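Local coordinates for protein DNA alpha-glucosyltransferase (Enterobacteria phage T4, PDB 1XV5) that belongs to the GT-B clan of glycosyltransferases, proteins built from two Rossmann-like domains, and is modelled here with uridine-5'-diphosphate, at residues Y39-S44 and P59-K64. Sequence-based numbering, arbitrary orientation.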
loop_
_atom_site.group_PDB
_atom_site.type_symbol
_atom_site.label_atom_id
_atom_site.label_comp_id
_atom_site.label_asym_id
_atom_site.label_seq_id
_atom_site.Cartn_x
_atom_site.Cartn_y
_atom_site.Cartn_z
ATOM N N TYR A 39 5.999 -6.028 -16.301
ATOM C CA TYR A 39 6.955 -5.658 -15.268
ATOM C C TYR A 39 8.371 -6.070 -15.646
ATOM O O TYR A 39 8.577 -7.095 -16.295
ATOM C CB TYR A 39 6.577 -6.271 -13.912
ATOM C CG TYR A 39 6.697 -7.776 -13.820
ATOM C CD1 TYR A 39 5.688 -8.611 -14.300
ATOM C CD2 TYR A 39 7.817 -8.365 -13.233
ATOM C CE1 TYR A 39 5.790 -9.998 -14.194
ATOM C CE2 TYR A 39 7.930 -9.745 -13.124
ATOM C CZ TYR A 39 6.913 -10.556 -13.604
ATOM O OH TYR A 39 7.026 -11.921 -13.486
ATOM N N ALA A 40 9.339 -5.251 -15.247
ATOM C CA ALA A 40 10.746 -5.523 -15.526
ATOM C C ALA A 40 11.206 -6.685 -14.657
ATOM O O ALA A 40 11.062 -6.654 -13.433
ATOM C CB ALA A 40 11.585 -4.288 -15.237
ATOM N N LYS A 41 11.762 -7.710 -15.294
ATOM C CA LYS A 41 12.229 -8.896 -14.587
ATOM C C LYS A 41 13.700 -8.774 -14.182
ATOM O O LYS A 41 14.233 -9.634 -13.482
ATOM C CB LYS A 41 12.033 -10.124 -15.482
ATOM C CG LYS A 41 12.359 -11.452 -14.829
ATOM C CD LYS A 41 12.134 -12.601 -15.800
ATOM C CE LYS A 41 12.416 -13.943 -15.142
ATOM N NZ LYS A 41 12.201 -15.071 -16.087
ATOM N N ASP A 42 14.340 -7.694 -14.620
ATOM C CA ASP A 42 15.752 -7.441 -14.335
ATOM C C ASP A 42 16.118 -7.622 -12.868
ATOM O O ASP A 42 17.183 -8.150 -12.546
ATOM C CB ASP A 42 16.123 -6.030 -14.791
ATOM C CG ASP A 42 15.823 -5.803 -16.257
ATOM O OD1 ASP A 42 16.776 -5.620 -17.046
ATOM O OD2 ASP A 42 14.627 -5.817 -16.622
ATOM N N LYS A 43 15.239 -7.181 -11.978
ATOM C CA LYS A 43 15.486 -7.315 -10.551
ATOM C C LYS A 43 14.390 -8.176 -9.933
ATOM O O LYS A 43 13.205 -7.975 -10.206
ATOM C CB LYS A 43 15.514 -5.936 -9.888
ATOM C CG LYS A 43 15.857 -5.969 -8.410
ATOM C CD LYS A 43 15.971 -4.566 -7.842
ATOM C CE LYS A 43 16.333 -4.599 -6.367
ATOM N NZ LYS A 43 16.471 -3.229 -5.806
ATOM N N SER A 44 14.789 -9.142 -9.112
ATOM C CA SER A 44 13.840 -10.040 -8.466
ATOM C C SER A 44 13.559 -9.620 -7.030
ATOM O O SER A 44 14.380 -8.958 -6.391
ATOM C CB SER A 44 14.373 -11.474 -8.484
ATOM O OG SER A 44 15.621 -11.554 -7.820
ATOM N N PRO A 59 6.370 -10.576 -17.900
ATOM C CA PRO A 59 7.711 -10.161 -17.496
ATOM C C PRO A 59 8.577 -9.843 -18.711
ATOM O O PRO A 59 8.403 -10.431 -19.778
ATOM C CB PRO A 59 8.221 -11.372 -16.726
ATOM C CG PRO A 59 7.610 -12.504 -17.477
ATOM C CD PRO A 59 6.192 -12.028 -17.720
ATOM N N VAL A 60 9.497 -8.902 -18.550
ATOM C CA VAL A 60 10.391 -8.531 -19.632
ATOM C C VAL A 60 11.719 -8.066 -19.057
ATOM O O VAL A 60 11.760 -7.327 -18.070
ATOM C CB VAL A 60 9.780 -7.412 -20.516
ATOM C CG1 VAL A 60 9.562 -6.150 -19.697
ATOM C CG2 VAL A 60 10.687 -7.134 -21.704
ATOM N N ILE A 61 12.810 -8.527 -19.659
ATOM C CA ILE A 61 14.138 -8.142 -19.209
ATOM C C ILE A 61 14.531 -6.913 -20.011
ATOM O O ILE A 61 14.870 -7.012 -21.190
ATOM C CB ILE A 61 15.164 -9.259 -19.464
ATOM C CG1 ILE A 61 14.650 -10.579 -18.884
ATOM C CG2 ILE A 61 16.493 -8.893 -18.821
ATOM C CD1 ILE A 61 15.519 -11.779 -19.220
ATOM N N LEU A 62 14.472 -5.753 -19.370
ATOM C CA LEU A 62 14.797 -4.501 -20.034
ATOM C C LEU A 62 16.201 -4.487 -20.622
ATOM O O LEU A 62 16.407 -4.011 -21.735
ATOM C CB LEU A 62 14.637 -3.330 -19.058
ATOM C CG LEU A 62 13.225 -3.065 -18.524
ATOM C CD1 LEU A 62 13.264 -1.894 -17.553
ATOM C CD2 LEU A 62 12.280 -2.765 -19.674
ATOM N N ALA A 63 17.160 -5.013 -19.871
ATOM C CA ALA A 63 18.546 -5.039 -20.317
ATOM C C ALA A 63 18.805 -5.941 -21.520
ATOM O O ALA A 63 19.811 -5.773 -22.212
ATOM C CB ALA A 63 19.450 -5.454 -19.164
ATOM N N LYS A 64 17.905 -6.884 -21.788
ATOM C CA LYS A 64 18.116 -7.808 -22.898
ATOM C C LYS A 64 16.935 -8.010 -23.840
ATOM O O LYS A 64 17.067 -8.670 -24.871
ATOM C CB LYS A 64 18.552 -9.165 -22.346
ATOM C CG LYS A 64 19.741 -9.081 -21.407
ATOM C CD LYS A 64 20.122 -10.447 -20.883
ATOM C CE LYS A 64 21.334 -10.375 -19.972
ATOM N NZ LYS A 64 21.737 -11.724 -19.489
#
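One face of the Tyr39 ring lies against Pro59, whose CA sits 3.8 Å above the ring plane, not over the ring centre but nearer its edge atoms. Pro59 CB meets the phenol end, 3.5 Å from Tyr39 CZ. With chi1 at 68°, Tyr39 CG lies between its backbone N and carbonyl carbon, and the ring can lean over the neighbouring strand. The carboxylate of Asp42 is a second flat group. Each oxygen accepts, on its syn lone pair, an N-H from one of two consecutive residues: Leu62 N gives to Asp42 OD2 at 2.8 Å, and Ala63 N to Asp42 OD1 at 2.9 Å. This two-point grip should limit rotation of the carboxylate. Thr93 OG1, from helix 91-103, also bonds Asp42 OD1. Between these two groups the backbones pair in parallel. Val60 takes part through both its polar backbone atoms: its N bonds Tyr39 O at 3.0 Å, and its O accepts from Lys41 N at 2.8 Å. On the sheet face of Ala40 and Val60, Ala40 CB touches Leu62 CD1 at 3.7 Å. The contact joins the C-terminal ends of strands 34-40 and 58-60, the latter at one sheet edge, and the loops that follow them, in a Rossmann-like GT-B domain.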